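Putative uncharacterized protein PH0242 (Pyrococcus horikoshii, PDB 3VU1) is the C-terminal globular domain of AglB, an archaeal member of the oligosaccharyltransferase family. Local coordinates at residues D78-E83 with K479-I484; V193-L196 with G201-A204; N212-K215 with G219-T222; I237-Y240 with I246-E249; I255-D260 with W266-K271. One frame throughout, in Å; residues are numbered along the deposited sequence.

Interaction 1: residues D78-E83 with K479-I484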
# COMPACT_ATOMS: atom_id res chain seq x y z
N ASP A 78 8.25 0.84 -1.34
CA ASP A 78 8.71 -0.18 -0.41
C ASP A 78 8.26 0.10 1.03
O ASP A 78 9.07 0.41 1.94
CB ASP A 78 10.21 -0.44 -0.57
CG ASP A 78 10.73 -1.49 0.43
OD1 ASP A 78 10.00 -2.41 0.82
OD2 ASP A 78 11.90 -1.38 0.85
N PHE A 79 6.96 -0.06 1.26
CA PHE A 79 6.40 0.12 2.62
C PHE A 79 7.01 -0.81 3.68
O PHE A 79 6.95 -0.49 4.89
CB PHE A 79 4.88 -0.04 2.64
CG PHE A 79 4.15 1.08 1.96
CD1 PHE A 79 3.15 0.81 1.02
CD2 PHE A 79 4.44 2.41 2.28
CE1 PHE A 79 2.45 1.84 0.41
CE2 PHE A 79 3.74 3.44 1.67
CZ PHE A 79 2.75 3.16 0.74
N GLU A 80 7.55 -1.95 3.25
CA GLU A 80 8.14 -2.88 4.20
C GLU A 80 9.29 -2.22 4.99
O GLU A 80 9.39 -2.40 6.20
CB GLU A 80 8.60 -4.19 3.54
CG GLU A 80 9.37 -5.13 4.47
CD GLU A 80 8.58 -5.57 5.70
OE1 GLU A 80 9.09 -6.42 6.50
OE2 GLU A 80 7.44 -5.09 5.88
N SER A 81 10.12 -1.43 4.31
CA SER A 81 11.22 -0.77 4.98
C SER A 81 10.73 0.13 6.11
O SER A 81 11.47 0.38 7.04
CB SER A 81 12.08 0.01 4.00
OG SER A 81 11.37 1.15 3.59
N TRP A 82 9.48 0.59 6.05
CA TRP A 82 8.89 1.33 7.17
C TRP A 82 8.26 0.47 8.21
O TRP A 82 7.73 1.02 9.16
CB TRP A 82 7.84 2.35 6.72
CG TRP A 82 8.25 3.37 5.68
CD1 TRP A 82 9.53 3.64 5.20
CD2 TRP A 82 7.37 4.29 4.96
NE1 TRP A 82 9.50 4.62 4.25
CE2 TRP A 82 8.23 5.06 4.06
CE3 TRP A 82 6.02 4.55 4.97
CZ2 TRP A 82 7.72 6.05 3.23
CZ3 TRP A 82 5.52 5.54 4.13
CH2 TRP A 82 6.35 6.26 3.28
N GLU A 83 8.30 -0.86 8.04
CA GLU A 83 7.59 -1.82 8.92
C GLU A 83 6.09 -1.60 8.95
O GLU A 83 5.42 -1.87 9.98
CB GLU A 83 8.10 -1.76 10.35
CG GLU A 83 9.29 -2.64 10.65
CD GLU A 83 10.02 -2.18 11.89
OE1 GLU A 83 9.44 -2.33 12.99
OE2 GLU A 83 11.17 -1.65 11.76
N LYS A 479 11.94 -13.05 9.03
CA LYS A 479 10.62 -12.56 9.37
C LYS A 479 9.61 -13.42 8.63
O LYS A 479 9.88 -13.86 7.49
CB LYS A 479 10.52 -11.08 8.96
CG LYS A 479 9.36 -10.31 9.54
CD LYS A 479 9.29 -8.91 8.96
CE LYS A 479 8.14 -8.14 9.61
NZ LYS A 479 7.99 -6.78 9.04
N GLU A 480 8.46 -13.67 9.27
CA GLU A 480 7.33 -14.36 8.65
C GLU A 480 6.33 -13.38 8.04
O GLU A 480 5.93 -12.44 8.68
CB GLU A 480 6.60 -15.19 9.67
CG GLU A 480 7.42 -16.33 10.24
CD GLU A 480 6.84 -16.79 11.56
OE1 GLU A 480 6.60 -15.90 12.42
OE2 GLU A 480 6.62 -18.01 11.75
N TYR A 481 5.93 -13.63 6.81
CA TYR A 481 4.95 -12.82 6.12
C TYR A 481 3.73 -13.66 5.82
O TYR A 481 3.86 -14.83 5.43
CB TYR A 481 5.55 -12.33 4.83
CG TYR A 481 6.73 -11.39 5.05
CD1 TYR A 481 8.06 -11.85 4.99
CD2 TYR A 481 6.52 -10.02 5.30
CE1 TYR A 481 9.13 -10.97 5.17
CE2 TYR A 481 7.57 -9.15 5.49
CZ TYR A 481 8.87 -9.62 5.42
OH TYR A 481 9.88 -8.72 5.62
N THR A 482 2.54 -13.09 6.01
CA THR A 482 1.31 -13.78 5.68
C THR A 482 0.98 -13.52 4.22
O THR A 482 0.79 -12.35 3.83
CB THR A 482 0.15 -13.32 6.55
OG1 THR A 482 0.30 -13.91 7.85
CG2 THR A 482 -1.18 -13.79 5.96
N MET A 483 0.92 -14.59 3.42
CA MET A 483 0.65 -14.42 2.01
C MET A 483 -0.83 -14.51 1.69
O MET A 483 -1.33 -13.80 0.84
CB MET A 483 1.45 -15.39 1.14
CG MET A 483 2.92 -15.53 1.47
SD MET A 483 3.82 -16.48 0.20
CE MET A 483 3.86 -15.28 -1.13
N ILE A 484 -1.51 -15.42 2.38
CA ILE A 484 -2.95 -15.69 2.17
C ILE A 484 -3.38 -16.67 3.25
O ILE A 484 -2.56 -17.45 3.74
CB ILE A 484 -3.27 -16.27 0.76
CG1 ILE A 484 -4.79 -16.18 0.44
CG2 ILE A 484 -2.70 -17.69 0.62
CD1 ILE A 484 -5.21 -16.36 -1.01
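Glu80 sets its CG opposite the backbone N (chi1 173°) and then folds at chi2 (60°), while Lys479 runs out fully extended beyond CG; the carboxylate thus arrives from the opposite direction to the ammonium group and the Tyr481 ring. Glu80 OE1 accepts from Lys479 NZ at 2.8 Å through its syn lone pair, completing a salt bridge, and takes a second hydrogen bond from Tyr481 OH at 2.6 Å. The phenol reaches that oxygen from above the carboxylate plane, while the acid lies at the edge of the tyrosine ring, the two planes 68° apart. Two donors of different kind thus fix the buried acid, and their combined field would be expected to favour its ionised form. Lysine suits its place because its long chain also carries NZ to the carbonyl of Pro346, on strand 336-356. Tyr481 offers a hydroxyl at the end of a rigid ring that meets Phe253 edge to face. Glu80 itself sits in a short helical turn, its O bonded by Glu83 N. The outcome is a buried salt bridge, reinforced by a phenol, that joins the loop between helix 60-69 and strand 86-90 to the long strand 464-487.

Interaction 2: residues V193-L196 with G201-A204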
# COMPACT_ATOMS: atom_id res chain seq x y z
N VAL A 193 -12.44 10.46 -17.07
CA VAL A 193 -12.92 9.09 -17.11
C VAL A 193 -14.06 9.01 -16.09
O VAL A 193 -14.00 9.70 -15.07
CB VAL A 193 -11.76 8.10 -16.75
CG1 VAL A 193 -12.28 6.70 -16.44
CG2 VAL A 193 -10.73 8.05 -17.87
N VAL A 194 -15.10 8.20 -16.36
CA VAL A 194 -16.17 8.04 -15.38
C VAL A 194 -16.25 6.62 -14.92
O VAL A 194 -16.10 5.73 -15.72
CB VAL A 194 -17.54 8.48 -15.91
CG1 VAL A 194 -18.63 8.08 -14.93
CG2 VAL A 194 -17.56 9.98 -16.09
N TYR A 195 -16.43 6.43 -13.62
CA TYR A 195 -16.70 5.10 -13.08
C TYR A 195 -18.06 5.11 -12.39
O TYR A 195 -18.29 5.91 -11.47
CB TYR A 195 -15.65 4.67 -12.08
CG TYR A 195 -14.27 4.49 -12.66
CD1 TYR A 195 -14.00 3.50 -13.61
CD2 TYR A 195 -13.21 5.32 -12.26
CE1 TYR A 195 -12.72 3.34 -14.12
CE2 TYR A 195 -11.94 5.16 -12.76
CZ TYR A 195 -11.69 4.17 -13.69
OH TYR A 195 -10.41 4.04 -14.17
N LEU A 196 -18.95 4.23 -12.86
CA LEU A 196 -20.29 4.12 -12.29
C LEU A 196 -20.39 2.90 -11.41
O LEU A 196 -20.17 1.79 -11.88
CB LEU A 196 -21.35 4.08 -13.40
CG LEU A 196 -21.45 5.36 -14.25
CD1 LEU A 196 -22.61 5.29 -15.22
CD2 LEU A 196 -21.53 6.63 -13.42
N GLY A 201 -20.73 7.72 -8.43
CA GLY A 201 -20.16 8.01 -9.74
C GLY A 201 -18.88 8.81 -9.57
O GLY A 201 -18.91 9.96 -9.09
N VAL A 202 -17.75 8.19 -9.92
CA VAL A 202 -16.45 8.82 -9.79
C VAL A 202 -16.09 9.48 -11.11
O VAL A 202 -16.15 8.84 -12.17
CB VAL A 202 -15.36 7.78 -9.46
CG1 VAL A 202 -14.02 8.45 -9.20
CG2 VAL A 202 -15.80 6.94 -8.27
N LEU A 203 -15.76 10.76 -11.04
CA LEU A 203 -15.25 11.50 -12.18
C LEU A 203 -13.75 11.79 -11.95
O LEU A 203 -13.39 12.61 -11.08
CB LEU A 203 -16.02 12.81 -12.31
CG LEU A 203 -15.81 13.67 -13.54
CD1 LEU A 203 -16.44 12.98 -14.73
CD2 LEU A 203 -16.43 15.06 -13.35
N ALA A 204 -12.89 11.12 -12.70
CA ALA A 204 -11.45 11.24 -12.48
C ALA A 204 -10.72 11.81 -13.70
O ALA A 204 -10.98 11.43 -14.83
CB ALA A 204 -10.85 9.90 -12.09
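Tyr195 and Val202 form the well-packed middle of this two-stranded antiparallel pairing. They are a hydrogen-bonded pair: Tyr195 N gives to Val202 O at 2.8 Å and Val202 N returns the bond to Tyr195 O, both in the carbonyl plane. On the same face their CB atoms stand 4.1 Å apart, with Val202 CB near the edge of the tyrosine ring. Chi1 of Tyr195, -65°, lays the ring back over its own strand, where Val193 CG1 rests 3.8 Å above one face, offset toward the rim. Val193 and Ala204 form the next hydrogen-bonded pair, and the small methyl of alanine is a modest neighbour for the branched valine. The other face is less even. Val194 CG2 meets Leu203 CD1 at 3.5 Å, the two chains slanting past each other, but beside them Leu196 is paired with a glycine, and its CD2 reaches only the backbone, 4.2 Å from Gly201 CA. Neither side is a solvent side, since all eight residues are buried: Val194 also packs against Val157, and Leu203 against Leu126. The hairpin lies within the large mixed sheet of the Insert domain, strand 168-171 flanking it on one side and strand 125-130 on the other. Its chemistry, backbone bonds between mostly apolar residues, implies a pairing held by main-chain polarity and side-chain burial, with one polar tip, Tyr195 OH, satisfied beyond the hairpin by Ala209 O and Thr222 OG1.

Interaction 3: residues N212-K215 with G219-T222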
# COMPACT_ATOMS: atom_id res chain seq x y z
N ASN A 212 -4.02 4.05 -7.51
CA ASN A 212 -4.30 3.16 -6.40
C ASN A 212 -5.37 3.66 -5.42
O ASN A 212 -6.11 2.87 -4.85
CB ASN A 212 -3.02 2.85 -5.67
CG ASN A 212 -2.07 1.97 -6.48
OD1 ASN A 212 -2.50 1.20 -7.33
ND2 ASN A 212 -0.78 2.13 -6.24
N PHE A 213 -5.44 4.98 -5.19
CA PHE A 213 -6.48 5.50 -4.31
C PHE A 213 -7.89 5.19 -4.83
O PHE A 213 -8.75 4.75 -4.08
CB PHE A 213 -6.33 7.00 -4.13
CG PHE A 213 -7.47 7.63 -3.38
CD1 PHE A 213 -8.38 8.47 -4.02
CD2 PHE A 213 -7.64 7.41 -2.03
CE1 PHE A 213 -9.43 9.07 -3.34
CE2 PHE A 213 -8.69 8.01 -1.33
CZ PHE A 213 -9.58 8.84 -1.98
N VAL A 214 -8.11 5.44 -6.12
CA VAL A 214 -9.37 5.14 -6.77
C VAL A 214 -9.72 3.66 -6.59
O VAL A 214 -10.86 3.35 -6.26
CB VAL A 214 -9.31 5.52 -8.27
CG1 VAL A 214 -10.42 4.85 -9.02
CG2 VAL A 214 -9.40 7.03 -8.45
N LYS A 215 -8.74 2.76 -6.75
CA LYS A 215 -8.97 1.33 -6.58
C LYS A 215 -9.38 1.01 -5.15
O LYS A 215 -10.35 0.30 -4.94
CB LYS A 215 -7.72 0.49 -6.90
CG LYS A 215 -7.15 0.55 -8.31
CD LYS A 215 -5.98 -0.46 -8.38
CE LYS A 215 -5.15 -0.31 -9.65
NZ LYS A 215 -4.27 0.90 -9.70
N GLY A 219 -13.34 0.46 -4.35
CA GLY A 219 -13.29 -0.86 -5.01
C GLY A 219 -13.50 -0.82 -6.52
O GLY A 219 -14.44 -1.42 -7.03
N ILE A 220 -12.66 -0.07 -7.24
CA ILE A 220 -12.64 -0.10 -8.71
C ILE A 220 -11.47 -1.00 -9.14
O ILE A 220 -10.31 -0.65 -8.98
CB ILE A 220 -12.42 1.30 -9.34
CG1 ILE A 220 -13.40 2.34 -8.82
CG2 ILE A 220 -12.46 1.24 -10.86
CD1 ILE A 220 -14.85 1.95 -8.86
N PRO A 221 -11.76 -2.17 -9.72
CA PRO A 221 -10.61 -3.00 -10.05
C PRO A 221 -9.99 -2.67 -11.41
O PRO A 221 -9.79 -3.55 -12.22
CB PRO A 221 -11.22 -4.42 -10.05
CG PRO A 221 -12.64 -4.22 -10.44
CD PRO A 221 -13.04 -2.80 -10.08
N THR A 222 -9.69 -1.42 -11.69
CA THR A 222 -9.03 -1.14 -12.96
C THR A 222 -7.60 -0.69 -12.77
O THR A 222 -7.24 -0.04 -11.78
CB THR A 222 -9.71 -0.03 -13.76
OG1 THR A 222 -9.92 1.11 -12.92
CG2 THR A 222 -11.01 -0.55 -14.40
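Lys215 O and Ile220 N close the C-terminus of helix 212-218: the bond runs back from Ile220 to a residue five places earlier, around Gly219, the first residue to leave the helix. The glycine has a positive phi of 37°, a region where a residue without a CB is under least strain, and an inverse gamma turn follows it. The backbone interactions follow the chain out of the helix. Ile220 N donates to Lys215 O at 3.3 Å with a bent N-H...O angle of 136°, and Gly219 CA approaches the same oxygen in a CA-H...O contact. A second such contact runs the other way, from Lys215 CA to Ile220 O, 3.4 Å. Beyond it Pro221 is the centre of the gamma turn, with a weak bond from Thr222 N to Ile220 O; its ring-constrained phi suits that tight bend.

Apolar packing involves Val214 and Ile220. Their CG1 atoms meet at 3.9 Å with the side chains slanted across each other, and both residues also lie against Tyr195 of strand 192-196, so the beta-branched pair fills the seam between the helix end and the Insert-domain sheet.

The polar and charged contacts belong to Lys215. Its methylene chain passes alongside the returning loop, CG lying 3.4 Å from Ile220 O, and then bends at chi4 (72°), turning the ammonium group back toward the helix start. There the buried charge is met by the carboxylate of Asp71 in a salt bridge and by Thr210 O. Its third partner is Asn212, one helical turn earlier: NZ donates to OD1 at 3.0 Å, from a position tilted out of the amide carbonyl plane.

Interaction 4: residues I237-Y240 with I246-E249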
# COMPACT_ATOMS: atom_id res chain seq x y z
N ILE A 237 -5.43 -5.93 2.23
CA ILE A 237 -6.62 -6.69 2.65
C ILE A 237 -7.57 -5.84 3.51
O ILE A 237 -7.17 -5.35 4.57
CB ILE A 237 -6.15 -7.94 3.45
CG1 ILE A 237 -5.30 -8.84 2.56
CG2 ILE A 237 -7.33 -8.72 4.04
CD1 ILE A 237 -5.86 -9.02 1.15
N PRO A 238 -8.82 -5.65 3.07
CA PRO A 238 -9.70 -4.84 3.96
C PRO A 238 -9.93 -5.62 5.21
O PRO A 238 -10.44 -6.71 5.13
CB PRO A 238 -11.03 -4.74 3.20
CG PRO A 238 -10.92 -5.64 2.03
CD PRO A 238 -9.47 -6.02 1.80
N VAL A 239 -9.52 -5.11 6.35
CA VAL A 239 -9.78 -5.80 7.61
C VAL A 239 -10.88 -5.13 8.44
O VAL A 239 -11.36 -5.74 9.39
CB VAL A 239 -8.52 -5.94 8.47
CG1 VAL A 239 -7.58 -6.97 7.87
CG2 VAL A 239 -7.84 -4.58 8.66
N TYR A 240 -11.23 -3.88 8.13
CA TYR A 240 -12.26 -3.13 8.85
C TYR A 240 -12.68 -1.96 8.01
O TYR A 240 -11.83 -1.34 7.34
CB TYR A 240 -11.74 -2.62 10.20
CG TYR A 240 -12.80 -1.94 11.04
CD1 TYR A 240 -12.86 -0.55 11.14
CD2 TYR A 240 -13.72 -2.69 11.73
CE1 TYR A 240 -13.84 0.06 11.93
CE2 TYR A 240 -14.69 -2.11 12.51
CZ TYR A 240 -14.76 -0.74 12.61
OH TYR A 240 -15.77 -0.21 13.40
N ILE A 246 -11.60 2.84 5.31
CA ILE A 246 -11.25 1.44 5.16
C ILE A 246 -9.83 1.23 5.71
O ILE A 246 -8.89 1.93 5.30
CB ILE A 246 -11.32 0.99 3.68
CG1 ILE A 246 -12.64 1.50 3.02
CG2 ILE A 246 -11.14 -0.52 3.60
CD1 ILE A 246 -12.82 1.31 1.52
N VAL A 247 -9.68 0.29 6.63
CA VAL A 247 -8.36 -0.13 7.12
C VAL A 247 -7.86 -1.34 6.35
O VAL A 247 -8.48 -2.40 6.42
CB VAL A 247 -8.44 -0.51 8.62
CG1 VAL A 247 -7.08 -0.96 9.18
CG2 VAL A 247 -8.99 0.65 9.41
N TYR A 248 -6.76 -1.18 5.63
CA TYR A 248 -6.14 -2.29 4.89
C TYR A 248 -4.92 -2.81 5.61
O TYR A 248 -4.09 -2.03 6.04
CB TYR A 248 -5.71 -1.81 3.54
CG TYR A 248 -6.86 -1.58 2.58
CD1 TYR A 248 -7.36 -0.31 2.37
CD2 TYR A 248 -7.44 -2.66 1.87
CE1 TYR A 248 -8.38 -0.09 1.46
CE2 TYR A 248 -8.49 -2.47 0.99
CZ TYR A 248 -8.94 -1.17 0.77
OH TYR A 248 -9.96 -0.94 -0.11
N GLU A 249 -4.83 -4.13 5.77
CA GLU A 249 -3.59 -4.75 6.26
C GLU A 249 -2.64 -4.85 5.08
O GLU A 249 -3.06 -5.18 3.94
CB GLU A 249 -3.86 -6.12 6.83
CG GLU A 249 -2.63 -6.97 7.07
CD GLU A 249 -2.99 -8.39 7.53
OE1 GLU A 249 -3.93 -8.55 8.33
OE2 GLU A 249 -2.34 -9.37 7.10
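Val247 is matched by two residues in a row, Val239 and Tyr240, and this two-to-one pairing shapes the whole contact. Val247 O accepts from Val239 N at 2.9 Å, while Val247 N gives to Tyr240 O at 2.8 Å, so one residue of strand 246-249 engages two successive residues opposite. The side chains follow suit: Val239 CG2 lies 3.7 Å from Val247 CG1, and the CB atoms of Tyr240 and Val247 are 4.2 Å apart. Val239 CG1 meets Glu249 CB, the two chains crossing at about a right angle. Before the bulge the register is regular, Ile237 and Glu249 exchanging both backbone bonds.

On the other face Pro238 lies against Tyr248. Its CD comes 3.8 Å from CE2 of the ring, which slants across the imide, and Pro238 CB also touches Ile246 CG2 at 4.2 Å. That same methyl sits over one face of the tyrosine ring, 3.5 Å above it, so the isoleucine methyl and the proline gather on the same side of the ring plane. Proline is tolerated here because its nitrogen belongs to a non-hydrogen-bonded pair and needs no partner across the hairpin.

Further out, Tyr248 OH is bonded to Leu216 O, which fixes the far end of the ring, and Glu249 OE2 forms a salt bridge with Arg251. Helix 13-23 covers the face that carries Tyr240 and Val247: Trp19 stacks on the Tyr240 ring, while Ala16 and Leu20 touch Val247. Strand 86-90 pairs with the far side of strand 245-250. With Val239 in near-helical conformation (psi -15°), the geometry is that of a classic beta bulge in an antiparallel hairpin at the edge of a mixed four-stranded sheet.

Interaction 5: residues I255-D260 with W266-K271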
# COMPACT_ATOMS: atom_id res chain seq x y z
N ILE A 255 -0.28 -13.95 -2.07
CA ILE A 255 -0.75 -14.82 -3.12
C ILE A 255 -2.11 -14.30 -3.54
O ILE A 255 -3.02 -14.19 -2.72
CB ILE A 255 -0.86 -16.28 -2.61
CG1 ILE A 255 0.54 -16.84 -2.39
CG2 ILE A 255 -1.68 -17.12 -3.58
CD1 ILE A 255 0.60 -18.15 -1.64
N TYR A 256 -2.25 -13.99 -4.83
CA TYR A 256 -3.51 -13.48 -5.31
C TYR A 256 -4.44 -14.49 -5.98
O TYR A 256 -5.56 -14.14 -6.33
CB TYR A 256 -3.30 -12.27 -6.23
CG TYR A 256 -2.57 -12.50 -7.53
CD1 TYR A 256 -3.26 -12.59 -8.73
CD2 TYR A 256 -1.17 -12.58 -7.56
CE1 TYR A 256 -2.59 -12.77 -9.93
CE2 TYR A 256 -0.49 -12.76 -8.76
CZ TYR A 256 -1.21 -12.84 -9.94
OH TYR A 256 -0.56 -13.01 -11.12
N LYS A 257 -3.98 -15.73 -6.15
CA LYS A 257 -4.71 -16.76 -6.90
C LYS A 257 -4.00 -18.06 -6.61
O LYS A 257 -2.76 -18.10 -6.65
CB LYS A 257 -4.66 -16.44 -8.39
CG LYS A 257 -5.53 -17.27 -9.32
CD LYS A 257 -5.12 -16.94 -10.75
CE LYS A 257 -6.09 -17.42 -11.81
NZ LYS A 257 -7.04 -16.37 -12.26
N ILE A 258 -4.76 -19.08 -6.24
CA ILE A 258 -4.23 -20.43 -6.08
C ILE A 258 -4.95 -21.36 -7.07
O ILE A 258 -6.19 -21.26 -7.25
CB ILE A 258 -4.52 -20.97 -4.68
CG1 ILE A 258 -3.94 -20.05 -3.61
CG2 ILE A 258 -4.00 -22.40 -4.54
CD1 ILE A 258 -4.02 -20.63 -2.21
N GLU A 259 -4.19 -22.25 -7.73
CA GLU A 259 -4.83 -23.31 -8.54
C GLU A 259 -4.51 -24.70 -8.00
O GLU A 259 -3.39 -24.99 -7.62
CB GLU A 259 -4.45 -23.21 -10.01
CG GLU A 259 -5.21 -22.16 -10.79
CD GLU A 259 -4.56 -21.83 -12.13
OE1 GLU A 259 -5.30 -21.44 -13.05
OE2 GLU A 259 -3.32 -21.95 -12.28
N ASP A 260 -5.52 -25.55 -7.92
CA ASP A 260 -5.33 -26.95 -7.48
C ASP A 260 -5.28 -27.79 -8.76
O ASP A 260 -6.09 -27.56 -9.69
CB ASP A 260 -6.53 -27.37 -6.62
CG ASP A 260 -6.23 -28.54 -5.70
OD1 ASP A 260 -5.06 -28.99 -5.65
OD2 ASP A 260 -7.18 -29.00 -5.00
N TRP A 266 -5.81 -27.86 -14.02
CA TRP A 266 -5.75 -26.72 -13.06
C TRP A 266 -7.05 -26.04 -12.86
O TRP A 266 -7.69 -25.60 -13.81
CB TRP A 266 -4.79 -25.67 -13.57
CG TRP A 266 -3.37 -26.15 -13.52
CD1 TRP A 266 -2.55 -26.49 -14.59
CD2 TRP A 266 -2.56 -26.38 -12.31
NE1 TRP A 266 -1.32 -26.90 -14.13
CE2 TRP A 266 -1.25 -26.84 -12.78
CE3 TRP A 266 -2.78 -26.25 -10.94
CZ2 TRP A 266 -0.22 -27.15 -11.90
CZ3 TRP A 266 -1.74 -26.58 -10.06
CH2 TRP A 266 -0.49 -27.01 -10.53
N ARG A 267 -7.45 -25.92 -11.60
CA ARG A 267 -8.70 -25.28 -11.25
C ARG A 267 -8.43 -24.23 -10.16
O ARG A 267 -7.70 -24.46 -9.18
CB ARG A 267 -9.72 -26.33 -10.75
CG ARG A 267 -10.78 -26.81 -11.74
CD ARG A 267 -10.18 -27.57 -12.90
NE ARG A 267 -11.07 -28.56 -13.51
CZ ARG A 267 -11.78 -28.37 -14.62
NH1 ARG A 267 -11.75 -27.22 -15.27
NH2 ARG A 267 -12.54 -29.35 -15.09
N GLU A 268 -9.02 -23.06 -10.35
CA GLU A 268 -8.94 -22.04 -9.34
C GLU A 268 -9.74 -22.53 -8.14
O GLU A 268 -10.81 -23.06 -8.31
CB GLU A 268 -9.49 -20.73 -9.89
CG GLU A 268 -9.86 -19.71 -8.83
CD GLU A 268 -9.55 -18.28 -9.25
OE1 GLU A 268 -9.27 -17.45 -8.34
OE2 GLU A 268 -9.58 -18.02 -10.49
N VAL A 269 -9.21 -22.36 -6.94
CA VAL A 269 -9.85 -22.86 -5.74
C VAL A 269 -10.14 -21.77 -4.73
O VAL A 269 -9.45 -20.76 -4.70
CB VAL A 269 -9.00 -23.96 -5.06
CG1 VAL A 269 -8.96 -25.19 -5.95
CG2 VAL A 269 -7.59 -23.49 -4.71
N GLY A 270 -11.19 -21.98 -3.95
CA GLY A 270 -11.51 -21.19 -2.77
C GLY A 270 -10.95 -22.03 -1.64
O GLY A 270 -9.75 -22.05 -1.45
N LYS A 271 -11.80 -22.77 -0.94
CA LYS A 271 -11.38 -23.71 0.12
C LYS A 271 -10.47 -24.84 -0.38
O LYS A 271 -10.43 -25.15 -1.57
CB LYS A 271 -12.61 -24.30 0.82
CG LYS A 271 -13.48 -23.24 1.50
CD LYS A 271 -14.58 -23.86 2.36
CE LYS A 271 -15.42 -22.81 3.09
NZ LYS A 271 -16.44 -22.19 2.18
O HOH W 1 -7.48 -18.37 -6.11
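Glu259 and Trp266 meet where strand 253-262 pairs with strand 265-268, and the glutamate can be followed outward from the backbone. Its CB lies 3.6 Å from Trp266 CE3, at the benzene end of the indole, and equally near Arg267 O. Chi1, -79°, places CG beside the backbone N, where it passes along the opposite strand, 3.8 Å from Arg267 O. CD then comes to 4.1 Å from Trp266 CB, the carboxylate plane only 22° from that of the indole. At the tip OE2 leaves the hairpin, forming a salt bridge with Arg280 and a hydrogen bond with Tyr282 OH. Arg280 also makes a cation-pi contact with Trp266, so aromatic and acid share one arginine.

Along the backbone, Asp260 and Arg267 exchange N-H...O bonds, that from Asp260 N to Arg267 O measuring 2.7 Å. Beyond the Glu259-Glu268 pair, Val269 N still reaches Ile258 O at 3.2 Å; the CG2 methyls of Ile258 and Val269 touch, and Ile258 also packs on Val486. Toward solvent the chemistry changes. Lys257 crosses Glu268 at about a right angle and forms a long salt bridge, NZ to OE2 3.5 Å; charged chains suit a position open to solvent at Glu268. Water 1 accepts from Ile258 N and lies close to Glu268 OE1. On the opposite face Asp260 turns its OD2 to His277 ND1. Such a pairing is that of an antiparallel beta hairpin at the edge of the four-stranded sheet in the Peripheral 1 domain.

Interactions 1, 2 and 3 are buried, whereas interactions 4 and 5 are partly exposed hairpins. The two buried contacts nearest each other differ in chemistry: interaction 2 is a mostly apolar ladder and interaction 3 a helix end with an enclosed charge, yet they touch through Tyr195, whose ring packs on Val214 and Ile220. Interaction 1 joins segments almost 400 residues apart, enclosing the other four. Its strand 464-487 lies beside strand 253-262 of interaction 5, where Met483 O and Ile255 N are 3.1 Å apart, probably hydrogen-bonded. Interactions 4 and 5 lie on consecutive strands but in different sheets; both are backbone-paired, one with a bulge and apolar contacts, the other with a long Lys257-Glu268 salt bridge.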